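Local coordinates for yfhH hypothetical protein (Bacillus subtilis, PDB 1SF9) that is of unknown function but is a putative transcriptional regulator, a homodimer whose subunit joins a helical part to a small antiparallel beta sheet, at residues A42-K47 with R65-A70; D93-S98 with E117-S122. All blocks are in the same frame, centred on the assembly; numbering follows the deposited sequence.

Contact 1 (A42-K47 with R65-A70); sequences ALLSEK and RKITMA
Leu44 and Ile67 meet inside an antiparallel helical hairpin, formed where helix 34-53 turns back on helix 57-74 through a short connection. The two short segments run at 159° to each other with their axes 9.7 Å apart at closest approach, and Leu44 is paired in register with Ile67. The two side chains lie alongside each other, pointing opposite ways. The tightest point is at the base of the leucine, where Leu44 CB lies 3.5 Å from Ile67 CG1; farther out, Leu44 CD1 reaches the same CG1 at 4.0 Å. The longer arm of Ile67 runs in beside the opposing helix, and its tip, CD1, comes to 3.9 Å from the backbone carbon C of Leu44. A first torsion of -71° accounts for this, since it sets Ile67 CG1 opposite the carbonyl carbon and gives the position anti to the backbone N to CG2.

The flanking residues add smaller contacts. Lys66 comes closest with CB, 4.0 Å from Leu44 CD1, and lies roughly perpendicular to the leucine; its CD also passes near Leu44 CD2 before the chain end leads away. A bound platinum(II) ion lies about 5 Å from the Lys66 side chain. On the other flank, Ser45 OG sits 3.9 Å from Ile67 CD1. Its hydrogen bond goes back to the carbonyl O of Ile41, one turn earlier, which explains how a hydroxyl can stand beside a methyl group without a polar partner across the hairpin. Tyr29 of helix 17-30 also touches Leu44, so a third helix closes over this seam. With both central residues buried and 201 Å² of surface lost to the contact, both sides summed, the helices meet here by van der Waals and hydrophobic contact between aliphatic groups.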
ATOM      1  N   ALA A  42      12.267   6.627   4.701  1.00  9.69           N
ATOM      2  CA  ALA A  42      13.072   7.823   4.438  1.00 10.28           C
ATOM      3  C   ALA A  42      13.977   7.611   3.228  1.00  9.07           C
ATOM      4  O   ALA A  42      14.124   8.508   2.390  1.00 11.07           O
ATOM      5  CB  ALA A  42      13.917   8.165   5.686  1.00  9.53           C
ATOM      6  N   LEU A  43      14.601   6.436   3.133  0.80  7.70           N
ATOM      7  CA  LEU A  43      15.484   6.140   2.016  0.80  6.81           C
ATOM      8  C   LEU A  43      14.691   6.095   0.709  0.80  9.84           C
ATOM      9  O   LEU A  43      15.123   6.636  -0.305  0.80 10.29           O
ATOM     10  CB  LEU A  43      16.201   4.821   2.241  0.80  9.69           C
ATOM     11  CG  LEU A  43      17.267   4.858   3.345  0.80 10.92           C
ATOM     12  CD1 LEU A  43      17.895   3.484   3.540  0.80 11.68           C
ATOM     13  CD2 LEU A  43      18.341   5.879   2.968  0.80 11.85           C
ATOM     14  N   LEU A  44      13.530   5.447   0.740  1.00  8.17           N
ATOM     15  CA  LEU A  44      12.698   5.385  -0.460  1.00  8.87           C
ATOM     16  C   LEU A  44      12.241   6.780  -0.883  1.00  9.07           C
ATOM     17  O   LEU A  44      12.205   7.091  -2.082  1.00 10.18           O
ATOM     18  CB  LEU A  44      11.477   4.501  -0.233  1.00  7.63           C
ATOM     19  CG  LEU A  44      11.752   3.007  -0.122  1.00  6.99           C
ATOM     20  CD1 LEU A  44      10.509   2.316   0.418  1.00  8.81           C
ATOM     21  CD2 LEU A  44      12.127   2.415  -1.471  1.00 10.96           C
ATOM     22  N   SER A  45      11.904   7.608   0.098  1.00  8.26           N
ATOM     23  CA  SER A  45      11.427   8.960  -0.168  1.00 10.74           C
ATOM     24  C   SER A  45      12.506   9.814  -0.784  1.00 11.68           C
ATOM     25  O   SER A  45      12.222  10.634  -1.651  1.00 11.81           O
ATOM     26  CB  SER A  45      10.903   9.611   1.102  1.00 11.21           C
ATOM     27  OG  SER A  45       9.776   8.895   1.579  1.00 16.31           O
ATOM     28  N   GLU A  46      13.750   9.639  -0.335  1.00 12.09           N
ATOM     29  CA  GLU A  46      14.845  10.414  -0.931  1.00 10.97           C
ATOM     30  C   GLU A  46      15.043   9.979  -2.392  1.00 12.81           C
ATOM     31  O   GLU A  46      15.277  10.817  -3.261  1.00 14.16           O
ATOM     32  CB  GLU A  46      16.144  10.225  -0.147  1.00 14.62           C
ATOM     33  CG  GLU A  46      17.258  11.139  -0.635  1.00 22.95           C
ATOM     34  CD  GLU A  46      17.021  12.617  -0.312  1.00 28.08           C
ATOM     35  OE1 GLU A  46      17.714  13.466  -0.919  1.00 32.84           O
ATOM     36  OE2 GLU A  46      16.164  12.936   0.546  1.00 31.08           O
ATOM     37  N   LYS A  47      14.950   8.683  -2.674  1.00 10.99           N
ATOM     38  CA  LYS A  47      15.107   8.228  -4.054  1.00 11.47           C
ATOM     39  C   LYS A  47      13.945   8.743  -4.908  1.00 11.54           C
ATOM     40  O   LYS A  47      14.135   9.071  -6.086  1.00 12.98           O
ATOM     41  CB  LYS A  47      15.162   6.701  -4.135  1.00 12.21           C
ATOM     42  CG  LYS A  47      16.423   6.121  -3.521  1.00 15.53           C
ATOM     43  CD  LYS A  47      16.453   4.592  -3.584  1.00 21.44           C
ATOM     44  CE  LYS A  47      17.723   4.051  -2.904  1.00 24.54           C
ATOM     45  NZ  LYS A  47      17.699   2.567  -2.889  1.00 30.16           N
ATOM     46  N   ARG A  65       4.894   3.157  -4.927  1.00  7.58           N
ATOM     47  CA  ARG A  65       4.127   1.978  -4.535  1.00  7.24           C
ATOM     48  C   ARG A  65       4.825   1.274  -3.367  1.00  8.94           C
ATOM     49  O   ARG A  65       4.148   0.729  -2.496  1.00  8.60           O
ATOM     50  CB  ARG A  65       3.934   1.021  -5.707  1.00  6.67           C
ATOM     51  CG  ARG A  65       2.876   1.580  -6.670  1.00  8.56           C
ATOM     52  CD  ARG A  65       2.464   0.612  -7.772  1.00  6.52           C
ATOM     53  NE  ARG A  65       3.519   0.293  -8.728  1.00  8.33           N
ATOM     54  CZ  ARG A  65       3.782   1.003  -9.829  1.00  8.40           C
ATOM     55  NH1 ARG A  65       4.750   0.622 -10.646  1.00 10.98           N
ATOM     56  NH2 ARG A  65       3.092   2.105 -10.103  1.00  8.20           N
ATOM     57  N   LYS A  66       6.159   1.246  -3.369  0.80  7.26           N
ATOM     58  CA  LYS A  66       6.879   0.627  -2.251  0.80  7.61           C
ATOM     59  C   LYS A  66       6.657   1.413  -0.963  0.80  7.30           C
ATOM     60  O   LYS A  66       6.510   0.827   0.111  0.80  7.88           O
ATOM     61  CB  LYS A  66       8.376   0.542  -2.531  0.80  7.08           C
ATOM     62  CG  LYS A  66       8.702  -0.421  -3.631  0.80  8.47           C
ATOM     63  CD  LYS A  66      10.187  -0.608  -3.798  0.80 14.96           C
ATOM     64  CE  LYS A  66      10.471  -1.665  -4.859  0.80 18.94           C
ATOM     65  NZ  LYS A  66      10.132  -3.025  -4.360  0.80 23.92           N
ATOM     66  N   ILE A  67       6.641   2.741  -1.064  1.00  6.77           N
ATOM     67  CA  ILE A  67       6.418   3.589   0.112  1.00  6.35           C
ATOM     68  C   ILE A  67       5.027   3.338   0.690  1.00  7.38           C
ATOM     69  O   ILE A  67       4.857   3.179   1.899  1.00  6.56           O
ATOM     70  CB  ILE A  67       6.590   5.092  -0.249  1.00  7.58           C
ATOM     71  CG1 ILE A  67       8.074   5.366  -0.491  1.00  7.98           C
ATOM     72  CG2 ILE A  67       6.058   5.974   0.863  1.00 10.25           C
ATOM     73  CD1 ILE A  67       8.322   6.665  -1.261  1.00  8.58           C
ATOM     74  N   THR A  68       4.029   3.284  -0.187  1.00  6.94           N
ATOM     75  CA  THR A  68       2.672   3.028   0.261  1.00  7.03           C
ATOM     76  C   THR A  68       2.629   1.714   1.026  1.00  6.60           C
ATOM     77  O   THR A  68       1.950   1.601   2.047  1.00  7.95           O
ATOM     78  CB  THR A  68       1.721   2.967  -0.944  1.00  7.63           C
ATOM     79  OG1 THR A  68       1.659   4.255  -1.551  1.00 10.16           O
ATOM     80  CG2 THR A  68       0.316   2.530  -0.507  1.00 11.46           C
ATOM     81  N   MET A  69       3.373   0.726   0.551  0.60  6.78           N
ATOM     82  CA  MET A  69       3.373  -0.563   1.239  0.60  7.99           C
ATOM     83  C   MET A  69       4.096  -0.507   2.561  0.60  9.19           C
ATOM     84  O   MET A  69       3.606  -1.022   3.567  0.60  9.74           O
ATOM     85  CB  MET A  69       3.977  -1.641   0.349  0.60 10.79           C
ATOM     86  CG  MET A  69       3.067  -2.028  -0.756  0.60 10.46           C
ATOM     87  SD  MET A  69       1.459  -2.640  -0.148  0.60 14.18           S
ATOM     88  CE  MET A  69       1.963  -3.862   1.006  0.60 11.81           C
ATOM     89  N   ALA A  70       5.263   0.124   2.577  1.00  7.46           N
ATOM     90  CA  ALA A  70       6.019   0.224   3.827  1.00  9.14           C
ATOM     91  C   ALA A  70       5.180   0.930   4.884  1.00  8.93           C
ATOM     92  O   ALA A  70       5.169   0.538   6.064  1.00  9.57           O
ATOM     93  CB  ALA A  70       7.345   0.979   3.602  1.00  8.87           C
TER

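Contact 2 (D93-S98 with E117-S122)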
ATOM      1  N   ASP A  93     -13.111   8.448  -4.156  1.00 15.54           N
ATOM      2  CA  ASP A  93     -13.819   7.193  -3.892  1.00 12.85           C
ATOM      3  C   ASP A  93     -13.902   6.850  -2.387  1.00  9.95           C
ATOM      4  O   ASP A  93     -13.075   7.301  -1.584  1.00 12.13           O
ATOM      5  CB  ASP A  93     -13.100   6.023  -4.591  1.00 12.95           C
ATOM      6  CG  ASP A  93     -13.139   6.101  -6.113  1.00 21.34           C
ATOM      7  OD1 ASP A  93     -12.478   5.244  -6.751  1.00 20.93           O
ATOM      8  OD2 ASP A  93     -13.814   6.990  -6.679  1.00 19.64           O
ATOM      9  N   GLU A  94     -14.888   6.026  -2.045  1.00 10.37           N
ATOM     10  CA  GLU A  94     -15.134   5.547  -0.666  1.00  8.67           C
ATOM     11  C   GLU A  94     -15.035   4.037  -0.730  1.00  8.24           C
ATOM     12  O   GLU A  94     -15.501   3.418  -1.689  1.00  9.13           O
ATOM     13  CB  GLU A  94     -16.531   5.958  -0.177  1.00 11.41           C
ATOM     14  CG  GLU A  94     -16.575   7.427   0.269  1.00 19.69           C
ATOM     15  CD  GLU A  94     -17.930   7.870   0.823  1.00 22.29           C
ATOM     16  OE1 GLU A  94     -18.770   7.020   1.202  1.00 21.96           O
ATOM     17  OE2 GLU A  94     -18.147   9.101   0.880  1.00 29.10           O
ATOM     18  N   PHE A  95     -14.411   3.456   0.285  1.00  5.71           N
ATOM     19  CA  PHE A  95     -14.175   2.023   0.321  1.00  6.14           C
ATOM     20  C   PHE A  95     -14.686   1.450   1.633  1.00  4.90           C
ATOM     21  O   PHE A  95     -14.295   1.887   2.709  1.00  5.67           O
ATOM     22  CB  PHE A  95     -12.663   1.809   0.198  1.00  5.50           C
ATOM     23  CG  PHE A  95     -12.236   0.366   0.131  1.00  4.73           C
ATOM     24  CD1 PHE A  95     -11.796  -0.293   1.265  1.00  4.74           C
ATOM     25  CD2 PHE A  95     -12.201  -0.308  -1.092  1.00  4.33           C
ATOM     26  CE1 PHE A  95     -11.322  -1.603   1.181  1.00  8.53           C
ATOM     27  CE2 PHE A  95     -11.726  -1.624  -1.179  1.00  5.84           C
ATOM     28  CZ  PHE A  95     -11.282  -2.264  -0.045  1.00  6.18           C
ATOM     29  N   THR A  96     -15.552   0.464   1.523  1.00  4.33           N
ATOM     30  CA  THR A  96     -16.106  -0.210   2.689  1.00  4.90           C
ATOM     31  C   THR A  96     -15.316  -1.493   2.925  1.00  3.66           C
ATOM     32  O   THR A  96     -15.154  -2.311   2.022  1.00  6.33           O
ATOM     33  CB  THR A  96     -17.590  -0.531   2.445  1.00  5.30           C
ATOM     34  OG1 THR A  96     -18.292   0.704   2.176  1.00  5.15           O
ATOM     35  CG2 THR A  96     -18.191  -1.255   3.653  1.00  6.91           C
ATOM     36  N   ILE A  97     -14.833  -1.675   4.149  1.00  4.21           N
ATOM     37  CA  ILE A  97     -14.046  -2.859   4.461  1.00  5.49           C
ATOM     38  C   ILE A  97     -14.914  -4.100   4.723  1.00  6.38           C
ATOM     39  O   ILE A  97     -15.893  -4.031   5.456  1.00  7.64           O
ATOM     40  CB  ILE A  97     -13.187  -2.621   5.712  1.00  5.35           C
ATOM     41  CG1 ILE A  97     -12.198  -1.488   5.433  1.00  3.79           C
ATOM     42  CG2 ILE A  97     -12.399  -3.910   6.097  1.00  6.48           C
ATOM     43  CD1 ILE A  97     -11.142  -1.319   6.562  1.00  7.23           C
ATOM     44  N   SER A  98     -14.549  -5.221   4.109  1.00  5.24           N
ATOM     45  CA  SER A  98     -15.251  -6.489   4.329  1.00  8.62           C
ATOM     46  C   SER A  98     -14.482  -7.219   5.433  1.00  6.30           C
ATOM     47  O   SER A  98     -15.067  -7.753   6.394  1.00  7.51           O
ATOM     48  CB  SER A  98     -15.292  -7.334   3.058  1.00  9.32           C
ATOM     49  OG  SER A  98     -16.127  -6.715   2.074  1.00  9.38           O
ATOM     50  N   GLU A 117     -12.226  -6.281  -3.618  1.00  9.25           N
ATOM     51  CA  GLU A 117     -10.841  -6.038  -3.939  1.00 10.05           C
ATOM     52  C   GLU A 117     -10.000  -5.682  -2.748  1.00 10.37           C
ATOM     53  O   GLU A 117     -10.525  -5.429  -1.663  1.00  8.44           O
ATOM     54  CB  GLU A 117     -10.774  -4.926  -4.934  1.00 13.56           C
ATOM     55  CG  GLU A 117     -11.547  -3.736  -4.487  1.00 12.65           C
ATOM     56  CD  GLU A 117     -10.928  -2.505  -5.021  1.00 18.84           C
ATOM     57  OE1 GLU A 117     -11.639  -1.654  -5.598  1.00 15.09           O
ATOM     58  OE2 GLU A 117      -9.711  -2.419  -4.847  1.00 20.37           O
ATOM     59  N   ALA A 118      -8.687  -5.630  -2.949  1.00  6.06           N
ATOM     60  CA  ALA A 118      -7.828  -5.351  -1.803  1.00  6.14           C
ATOM     61  C   ALA A 118      -7.018  -4.087  -1.920  1.00  6.11           C
ATOM     62  O   ALA A 118      -6.428  -3.850  -2.970  1.00  7.50           O
ATOM     63  CB  ALA A 118      -6.881  -6.507  -1.608  1.00  7.20           C
ATOM     64  N   LEU A 119      -6.985  -3.300  -0.840  1.00  4.66           N
ATOM     65  CA  LEU A 119      -6.168  -2.073  -0.779  1.00  4.57           C
ATOM     66  C   LEU A 119      -5.318  -2.074   0.480  1.00  4.55           C
ATOM     67  O   LEU A 119      -5.740  -2.568   1.533  1.00  5.93           O
ATOM     68  CB  LEU A 119      -7.033  -0.809  -0.713  1.00  6.29           C
ATOM     69  CG  LEU A 119      -7.863  -0.466  -1.946  1.00  7.80           C
ATOM     70  CD1 LEU A 119      -8.811   0.696  -1.610  1.00  9.90           C
ATOM     71  CD2 LEU A 119      -6.930  -0.084  -3.080  1.00 11.13           C
ATOM     72  N   PRO A 120      -4.095  -1.513   0.404  0.60  6.10           N
ATOM     73  CA  PRO A 120      -3.245  -1.481   1.604  0.60  5.83           C
ATOM     74  C   PRO A 120      -3.911  -0.556   2.622  0.60  6.29           C
ATOM     75  O   PRO A 120      -4.496   0.452   2.242  0.60  6.56           O
ATOM     76  CB  PRO A 120      -1.940  -0.885   1.099  0.60  6.59           C
ATOM     77  CG  PRO A 120      -1.941  -1.195  -0.384  0.60  8.13           C
ATOM     78  CD  PRO A 120      -3.385  -0.964  -0.764  0.60  6.32           C
ATOM     79  N   ILE A 121      -3.835  -0.877   3.910  1.00  4.71           N
ATOM     80  CA  ILE A 121      -4.489  -0.019   4.889  1.00  5.22           C
ATOM     81  C   ILE A 121      -3.956   1.411   4.924  1.00  4.63           C
ATOM     82  O   ILE A 121      -4.633   2.312   5.387  1.00  6.15           O
ATOM     83  CB  ILE A 121      -4.492  -0.639   6.311  1.00  5.77           C
ATOM     84  CG1 ILE A 121      -3.078  -1.006   6.745  1.00  7.96           C
ATOM     85  CG2 ILE A 121      -5.380  -1.879   6.319  1.00  8.17           C
ATOM     86  CD1 ILE A 121      -3.013  -1.584   8.170  1.00  8.40           C
ATOM     87  N   SER A 122      -2.757   1.627   4.392  1.00  6.11           N
ATOM     88  CA  SER A 122      -2.174   2.957   4.367  1.00  6.16           C
ATOM     89  C   SER A 122      -2.900   3.951   3.452  1.00  9.76           C
ATOM     90  O   SER A 122      -2.649   5.147   3.555  1.00 12.47           O
ATOM     91  CB  SER A 122      -0.705   2.885   3.938  1.00  6.82           C
ATOM     92  OG  SER A 122      -0.597   2.075   2.791  1.00  7.53           O
TER
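Phe95 and Leu119 make the apolar part of the contact, a CH-pi interaction. Leu119 CD1 stands 3.8 Å from the centroid of the Phe95 ring and 19° off its normal, so it lies over the face, displaced toward the rim; the nearest ring atom is CD2, at 3.6 Å. With CG anti to the backbone N (chi1 -176°), Phe95 projects its ring across to strand 115-120. Val88 touches both side chains, adding strand 85-88 to the same apolar cluster.

These strands are not sheet neighbours: strand 104-109 lies between them in the order, and the CA atoms of Phe95 and Leu119 are 9.1 Å apart. Side chains thus join next-but-one strands on one side of the sheet. The order 4-3-2-1-5, with a 3-10 turn before the last strand, is consistent with a small SH3-like barrel, whose interior this ring would help fill.

The polar atoms approach the ring at its rim. The backbone O of Glu117 lies in the ring plane, 3.6 Å from Phe95 CZ. The aliphatic part of Glu117 also packs there, with CG 3.9 Å from Phe95 CE2, and its carboxylate is turned 83° to the ring. Arg109 fixes that carboxylate by a salt bridge to OE1 and makes another with OD1 of Asp93, so one arginine of the intervening strand links both segments.

Contact 1 belongs to the helical hairpin and contact 2 to the beta sheet, on opposite sides of the chain's centre, with their own centres 20 Å apart. Both are partly buried. Contact 1 relies on aliphatic packing between two helices adjacent in sequence; contact 2 places an aromatic ring between next-but-one strands, with ionic pairs at its margin. No helix or strand is shared between them, yet they touch: Ser122 OG lies 2.7 Å from Thr68 O, a probable hydrogen bond, and Met69 SD packs on Pro120 CG at 3.7 Å. Helix 57-74 thus faces helix 34-53 through one set of residues and the end of strand 115-120 through another.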